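Local coordinates for shikimate dehydrogenase (NADP(+)) (Thermus thermophilus, PDB 2D5C), which catalyses the reversible NADPH-linked reduction of 3-dehydroshikimate to shikimate, the fourth of seven steps in chorismate biosynthesis, at residues G103-L108 against R136-E141; G111-K116 against A172-N177. All coordinates share one frame; numbering follows the deposited sequence.

Interaction 1: G103-L108 against R136-E141; sequences GFLEAL and REAGLE
Leu-105, on the helix 100-110, reaches across to Ala-138, which lies just past the end of the helix 126-137. The CA atoms of the pair are 7.8 Å apart. CB of Leu-105 points at the other segment; CG stands anti to the carbonyl carbon (chi1 -67°), which carries the branch point on in the same direction. From there the two methyls diverge. CD2 packs against CB of Ala-138 at 3.9 Å, while CD1 lies a little farther from that same CB, at 4.2 Å, and skirts the carboxylate of Glu-137, with OE1 4.5 Å away. The alanine methyl thus faces the fork of the leucine, whose flank also rests on Ala-134, one turn back in the helix 126-137. Directly after Ala-138 the chain turns through Gly-139, whose positive phi (83°) belongs to a Schellman motif that ends the helix; its N bonds back to O of Arg-136 at 2.9 Å. The neighbouring Phe-104 packs deeper, on Val-131 and Leu-135 of the same helix. The contact between Leu-105 and Ala-138 is apolar and without directional bonds, and at the surface it probably contributes through van der Waals contact and shielding from water.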
ATOM      1  N   GLY A 103       4.836   8.725  14.988  1.00 21.77           N
ATOM      2  CA  GLY A 103       5.007   7.861  16.148  1.00 23.92           C
ATOM      3  C   GLY A 103       5.545   8.649  17.328  1.00 27.83           C
ATOM      4  O   GLY A 103       5.143   8.454  18.479  1.00 25.56           O
ATOM      5  N   PHE A 104       6.463   9.565  17.045  1.00 24.63           N
ATOM      6  CA  PHE A 104       7.043  10.383  18.106  1.00 25.36           C
ATOM      7  C   PHE A 104       5.973  11.227  18.830  1.00 23.45           C
ATOM      8  O   PHE A 104       5.925  11.270  20.058  1.00 22.59           O
ATOM      9  CB  PHE A 104       8.128  11.283  17.513  1.00 22.09           C
ATOM     10  CG  PHE A 104       8.780  12.171  18.519  1.00 20.27           C
ATOM     11  CD1 PHE A 104       9.747  11.670  19.379  1.00 23.83           C
ATOM     12  CD2 PHE A 104       8.413  13.504  18.618  1.00 23.63           C
ATOM     13  CE1 PHE A 104      10.340  12.495  20.330  1.00 24.34           C
ATOM     14  CE2 PHE A 104       8.997  14.330  19.564  1.00 31.14           C
ATOM     15  CZ  PHE A 104       9.964  13.820  20.419  1.00 27.14           C
ATOM     16  N   LEU A 105       5.107  11.896  18.073  1.00 22.26           N
ATOM     17  CA  LEU A 105       4.059  12.708  18.676  1.00 23.64           C
ATOM     18  C   LEU A 105       3.085  11.846  19.493  1.00 19.23           C
ATOM     19  O   LEU A 105       2.653  12.254  20.571  1.00 24.31           O
ATOM     20  CB  LEU A 105       3.293  13.492  17.594  1.00 22.02           C
ATOM     21  CG  LEU A 105       4.075  14.584  16.857  1.00 29.61           C
ATOM     22  CD1 LEU A 105       3.172  15.317  15.853  1.00 28.28           C
ATOM     23  CD2 LEU A 105       4.623  15.569  17.876  1.00 25.98           C
ATOM     24  N   GLU A 106       2.760  10.657  18.993  1.00 22.57           N
ATOM     25  CA  GLU A 106       1.844   9.768  19.714  1.00 25.68           C
ATOM     26  C   GLU A 106       2.497   9.332  21.025  1.00 23.49           C
ATOM     27  O   GLU A 106       1.841   9.292  22.070  1.00 26.25           O
ATOM     28  CB  GLU A 106       1.521   8.526  18.879  1.00 27.64           C
ATOM     29  CG  GLU A 106       0.870   8.795  17.522  1.00 34.95           C
ATOM     30  CD  GLU A 106      -0.604   9.154  17.620  1.00 46.05           C
ATOM     31  OE1 GLU A 106      -1.316   8.968  16.610  1.00 46.63           O
ATOM     32  OE2 GLU A 106      -1.052   9.623  18.690  1.00 44.31           O
ATOM     33  N   ALA A 107       3.789   9.014  20.963  1.00 25.47           N
ATOM     34  CA  ALA A 107       4.536   8.589  22.154  1.00 24.52           C
ATOM     35  C   ALA A 107       4.584   9.710  23.191  1.00 25.16           C
ATOM     36  O   ALA A 107       4.429   9.462  24.392  1.00 29.19           O
ATOM     37  CB  ALA A 107       5.953   8.164  21.767  1.00 26.94           C
ATOM     38  N   LEU A 108       4.788  10.948  22.742  1.00 25.41           N
ATOM     39  CA  LEU A 108       4.825  12.080  23.666  1.00 23.58           C
ATOM     40  C   LEU A 108       3.519  12.179  24.443  1.00 30.38           C
ATOM     41  O   LEU A 108       3.528  12.352  25.657  1.00 28.29           O
ATOM     42  CB  LEU A 108       5.047  13.404  22.926  1.00 30.07           C
ATOM     43  CG  LEU A 108       6.431  13.826  22.436  1.00 27.07           C
ATOM     44  CD1 LEU A 108       6.376  15.321  22.112  1.00 29.81           C
ATOM     45  CD2 LEU A 108       7.490  13.588  23.523  1.00 26.79           C
ATOM     46  N   ARG A 136       7.613  20.278  14.509  1.00 19.39           N
ATOM     47  CA  ARG A 136       7.241  21.460  13.720  1.00 19.74           C
ATOM     48  C   ARG A 136       5.756  21.350  13.371  1.00 18.04           C
ATOM     49  O   ARG A 136       5.000  22.333  13.438  1.00 22.95           O
ATOM     50  CB  ARG A 136       8.062  21.537  12.419  1.00 21.09           C
ATOM     51  CG  ARG A 136       7.767  22.823  11.606  1.00 23.95           C
ATOM     52  CD  ARG A 136       8.378  22.814  10.197  1.00 25.56           C
ATOM     53  NE  ARG A 136       7.728  21.859   9.297  1.00 27.81           N
ATOM     54  CZ  ARG A 136       7.801  21.920   7.968  1.00 34.42           C
ATOM     55  NH1 ARG A 136       8.494  22.893   7.390  1.00 32.77           N
ATOM     56  NH2 ARG A 136       7.181  21.012   7.215  1.00 29.20           N
ATOM     57  N   GLU A 137       5.342  20.145  13.004  1.00 17.69           N
ATOM     58  CA  GLU A 137       3.959  19.890  12.623  1.00 19.68           C
ATOM     59  C   GLU A 137       3.034  20.144  13.804  1.00 23.72           C
ATOM     60  O   GLU A 137       1.894  20.604  13.632  1.00 22.82           O
ATOM     61  CB  GLU A 137       3.814  18.452  12.130  1.00 22.52           C
ATOM     62  CG  GLU A 137       2.395  18.045  11.765  1.00 29.95           C
ATOM     63  CD  GLU A 137       2.344  16.687  11.086  1.00 46.17           C
ATOM     64  OE1 GLU A 137       3.190  15.828  11.417  1.00 46.78           O
ATOM     65  OE2 GLU A 137       1.455  16.477  10.233  1.00 53.30           O
ATOM     66  N   ALA A 138       3.531  19.841  15.001  1.00 18.50           N
ATOM     67  CA  ALA A 138       2.759  20.040  16.228  1.00 23.51           C
ATOM     68  C   ALA A 138       2.689  21.511  16.628  1.00 22.51           C
ATOM     69  O   ALA A 138       2.044  21.870  17.619  1.00 21.71           O
ATOM     70  CB  ALA A 138       3.363  19.218  17.358  1.00 24.60           C
ATOM     71  N   GLY A 139       3.367  22.369  15.872  1.00 20.55           N
ATOM     72  CA  GLY A 139       3.335  23.790  16.149  1.00 20.58           C
ATOM     73  C   GLY A 139       4.271  24.337  17.208  1.00 21.02           C
ATOM     74  O   GLY A 139       4.030  25.425  17.727  1.00 21.28           O
ATOM     75  N   LEU A 140       5.338  23.615  17.544  1.00 20.71           N
ATOM     76  CA  LEU A 140       6.261  24.122  18.555  1.00 21.70           C
ATOM     77  C   LEU A 140       7.435  24.842  17.936  1.00 22.71           C
ATOM     78  O   LEU A 140       7.707  24.695  16.743  1.00 23.69           O
ATOM     79  CB  LEU A 140       6.830  22.991  19.408  1.00 25.90           C
ATOM     80  CG  LEU A 140       5.903  22.060  20.171  1.00 35.22           C
ATOM     81  CD1 LEU A 140       6.731  21.234  21.134  1.00 34.53           C
ATOM     82  CD2 LEU A 140       4.834  22.859  20.931  1.00 32.42           C
ATOM     83  N   GLU A 141       8.100  25.642  18.762  1.00 21.86           N
ATOM     84  CA  GLU A 141       9.309  26.346  18.370  1.00 21.49           C
ATOM     85  C   GLU A 141      10.392  25.267  18.480  1.00 20.04           C
ATOM     86  O   GLU A 141      10.599  24.721  19.557  1.00 21.19           O
ATOM     87  CB  GLU A 141       9.613  27.461  19.361  1.00 29.58           C
ATOM     88  CG  GLU A 141      10.925  28.190  19.103  1.00 27.16           C
ATOM     89  CD  GLU A 141      11.161  29.344  20.068  1.00 39.04           C
ATOM     90  OE1 GLU A 141      12.152  30.084  19.881  1.00 41.04           O
ATOM     91  OE2 GLU A 141      10.363  29.510  21.019  1.00 38.68           O
TER

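Interaction 2: G111-K116 against A172-N177; sequences GGIPLK and ARLLVN
In the Rossmann-type NADP-binding domain, the loop between the helix 100-110 and the strand 119-122 lies against the start of a central strand of the parallel sheet. Ile-113 and Leu-174 make the apolar part of the contact: CG2 of Ile-113 sits 3.9 Å from CD1 of Leu-174, and the two side chains cross at about a right angle. In Leu-174, CG is anti to the backbone N (chi1 174°), and CD1 is the branch turned to the isoleucine. On Ile-113 it is the beta-branch methyl that touches, while the side chain as a whole also packs on Leu-108 of the helix 100-110 and on Ala-201 of the adjoining strand.

The strand 174-177 runs between 119-122 and 201-204 in the parallel sheet, and the loop 111-116 lies close to the start of 174-177, the neighbour of 119-122. Gly-112, with positive phi (67°), closes the helix 100-110 in a Schellman motif and starts the chain on this path. Farther on, Leu-115 is the centre of an inverse gamma turn, with a weak bond of 2.8 Å from N of Lys-116 to O of Pro-114.

At the outer end the contact passes to the backbone of Lys-116. Its carbonyl O is in van der Waals contact with two beta carbons, CB of Leu-174 at 3.8 Å and CB of Arg-173 at 3.9 Å. The arginine is bent at chi2 (-65°), and the guanidinium turns from the loop toward Glu-199, to which NE makes a long, weak ion pair.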
ATOM      1  N   GLY A 111       3.136   9.665  27.065  1.00 38.33           N
ATOM      2  CA  GLY A 111       4.009   9.850  28.213  1.00 37.36           C
ATOM      3  C   GLY A 111       3.724  11.080  29.048  1.00 37.07           C
ATOM      4  O   GLY A 111       4.453  11.368  29.997  1.00 37.03           O
ATOM      5  N   GLY A 112       2.665  11.806  28.704  1.00 36.67           N
ATOM      6  CA  GLY A 112       2.326  13.007  29.443  1.00 36.37           C
ATOM      7  C   GLY A 112       3.360  14.097  29.272  1.00 36.20           C
ATOM      8  O   GLY A 112       3.488  14.987  30.115  1.00 33.52           O
ATOM      9  N   ILE A 113       4.116  14.033  28.182  1.00 33.42           N
ATOM     10  CA  ILE A 113       5.127  15.045  27.920  1.00 33.16           C
ATOM     11  C   ILE A 113       4.406  16.223  27.281  1.00 36.19           C
ATOM     12  O   ILE A 113       3.858  16.102  26.188  1.00 36.04           O
ATOM     13  CB  ILE A 113       6.203  14.516  26.954  1.00 36.68           C
ATOM     14  CG1 ILE A 113       6.758  13.184  27.466  1.00 37.41           C
ATOM     15  CG2 ILE A 113       7.323  15.545  26.810  1.00 36.45           C
ATOM     16  CD1 ILE A 113       7.536  13.284  28.763  1.00 40.82           C
ATOM     17  N   PRO A 114       4.392  17.380  27.954  1.00 41.24           N
ATOM     18  CA  PRO A 114       3.716  18.562  27.417  1.00 43.05           C
ATOM     19  C   PRO A 114       4.329  19.086  26.122  1.00 43.21           C
ATOM     20  O   PRO A 114       5.550  19.148  25.980  1.00 39.72           O
ATOM     21  CB  PRO A 114       3.824  19.564  28.562  1.00 43.09           C
ATOM     22  CG  PRO A 114       5.118  19.217  29.181  1.00 40.83           C
ATOM     23  CD  PRO A 114       5.086  17.705  29.213  1.00 45.03           C
ATOM     24  N   LEU A 115       3.473  19.456  25.176  1.00 38.67           N
ATOM     25  CA  LEU A 115       3.956  19.981  23.912  1.00 41.92           C
ATOM     26  C   LEU A 115       4.333  21.435  24.106  1.00 43.23           C
ATOM     27  O   LEU A 115       3.650  22.339  23.630  1.00 50.38           O
ATOM     28  CB  LEU A 115       2.889  19.837  22.827  1.00 38.05           C
ATOM     29  CG  LEU A 115       2.737  18.412  22.291  1.00 40.41           C
ATOM     30  CD1 LEU A 115       1.544  18.337  21.343  1.00 42.16           C
ATOM     31  CD2 LEU A 115       4.021  17.999  21.578  1.00 41.84           C
ATOM     32  N   LYS A 116       5.430  21.649  24.823  1.00 43.56           N
ATOM     33  CA  LYS A 116       5.915  22.987  25.096  1.00 43.24           C
ATOM     34  C   LYS A 116       7.360  23.134  24.651  1.00 39.10           C
ATOM     35  O   LYS A 116       8.202  22.284  24.943  1.00 39.63           O
ATOM     36  CB  LYS A 116       5.798  23.296  26.592  1.00 48.89           C
ATOM     37  CG  LYS A 116       4.379  23.175  27.126  1.00 51.54           C
ATOM     38  CD  LYS A 116       4.174  24.011  28.377  1.00 53.94           C
ATOM     39  CE  LYS A 116       2.697  24.086  28.743  1.00 53.61           C
ATOM     40  NZ  LYS A 116       2.419  25.196  29.701  1.00 60.38           N
ATOM     41  N   ALA A 172      16.236  25.170  26.644  1.00 22.85           N
ATOM     42  CA  ALA A 172      15.183  24.376  26.021  1.00 24.60           C
ATOM     43  C   ALA A 172      14.258  23.830  27.100  1.00 27.29           C
ATOM     44  O   ALA A 172      14.675  23.669  28.249  1.00 27.93           O
ATOM     45  CB  ALA A 172      15.793  23.219  25.238  1.00 26.76           C
ATOM     46  N   ARG A 173      13.009  23.557  26.728  1.00 24.59           N
ATOM     47  CA  ARG A 173      12.030  22.994  27.658  1.00 23.52           C
ATOM     48  C   ARG A 173      11.810  21.524  27.354  1.00 22.72           C
ATOM     49  O   ARG A 173      11.330  20.763  28.199  1.00 32.33           O
ATOM     50  CB  ARG A 173      10.702  23.753  27.574  1.00 27.01           C
ATOM     51  CG  ARG A 173      10.736  25.056  28.337  1.00 37.06           C
ATOM     52  CD  ARG A 173      10.894  24.797  29.837  1.00 46.44           C
ATOM     53  NE  ARG A 173      11.577  25.895  30.518  1.00 53.18           N
ATOM     54  CZ  ARG A 173      12.893  25.961  30.707  1.00 57.51           C
ATOM     55  NH1 ARG A 173      13.685  24.989  30.274  1.00 56.23           N
ATOM     56  NH2 ARG A 173      13.422  27.011  31.324  1.00 63.98           N
ATOM     57  N   LEU A 174      12.148  21.125  26.131  1.00 24.01           N
ATOM     58  CA  LEU A 174      12.031  19.738  25.714  1.00 22.04           C
ATOM     59  C   LEU A 174      13.342  19.422  25.005  1.00 25.47           C
ATOM     60  O   LEU A 174      13.716  20.103  24.057  1.00 21.30           O
ATOM     61  CB  LEU A 174      10.876  19.545  24.737  1.00 23.18           C
ATOM     62  CG  LEU A 174      10.764  18.139  24.142  1.00 26.91           C
ATOM     63  CD1 LEU A 174      10.587  17.109  25.259  1.00 28.27           C
ATOM     64  CD2 LEU A 174       9.605  18.092  23.166  1.00 27.82           C
ATOM     65  N   LEU A 175      14.035  18.396  25.470  1.00 24.57           N
ATOM     66  CA  LEU A 175      15.307  18.018  24.873  1.00 21.79           C
ATOM     67  C   LEU A 175      15.172  16.589  24.356  1.00 24.74           C
ATOM     68  O   LEU A 175      14.767  15.696  25.097  1.00 24.55           O
ATOM     69  CB  LEU A 175      16.400  18.108  25.951  1.00 24.11           C
ATOM     70  CG  LEU A 175      17.853  17.832  25.598  1.00 29.78           C
ATOM     71  CD1 LEU A 175      18.330  18.766  24.491  1.00 33.40           C
ATOM     72  CD2 LEU A 175      18.675  18.020  26.872  1.00 28.31           C
ATOM     73  N   VAL A 176      15.506  16.366  23.086  1.00 18.74           N
ATOM     74  CA  VAL A 176      15.393  15.031  22.512  1.00 16.61           C
ATOM     75  C   VAL A 176      16.729  14.544  21.974  1.00 21.36           C
ATOM     76  O   VAL A 176      17.356  15.223  21.160  1.00 20.18           O
ATOM     77  CB  VAL A 176      14.367  15.000  21.334  1.00 18.81           C
ATOM     78  CG1 VAL A 176      14.259  13.595  20.770  1.00 21.16           C
ATOM     79  CG2 VAL A 176      13.004  15.470  21.810  1.00 21.27           C
ATOM     80  N   ASN A 177      17.189  13.393  22.444  1.00 19.66           N
ATOM     81  CA  ASN A 177      18.440  12.882  21.896  1.00 20.38           C
ATOM     82  C   ASN A 177      18.148  12.032  20.676  1.00 25.28           C
ATOM     83  O   ASN A 177      17.561  10.958  20.793  1.00 21.27           O
ATOM     84  CB  ASN A 177      19.218  12.026  22.895  1.00 19.09           C
ATOM     85  CG  ASN A 177      20.439  11.388  22.255  1.00 22.25           C
ATOM     86  OD1 ASN A 177      21.158  12.044  21.493  1.00 20.93           O
ATOM     87  ND2 ASN A 177      20.684  10.116  22.563  1.00 23.07           N
TER

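In the fold
Interactions 1 and 2 have their centres about 9 Å apart in the NADP-binding half of the chain, and their segments alternate in sequence: 103-108, 111-116, 136-141, 172-177. The helix 100-110 runs straight into the loop of interaction 2, with a probable hydrogen bond from Ile-113 N to Leu-108 O (3.1 Å) at the junction. Side chains join them too: Leu-108 CD1 meets Leu-115 CD2 at 3.6 Å, and Phe-104 CZ meets Val-176 CG2 at 3.7 Å. Interaction 1 joins the helix 100-110, which starts at the shikimate-binding Asp-100, to the end of the helix 126-137; interaction 2 joins the loop that follows to the strand 174-177, and Phe-104 brings the helix itself against the parallel sheet.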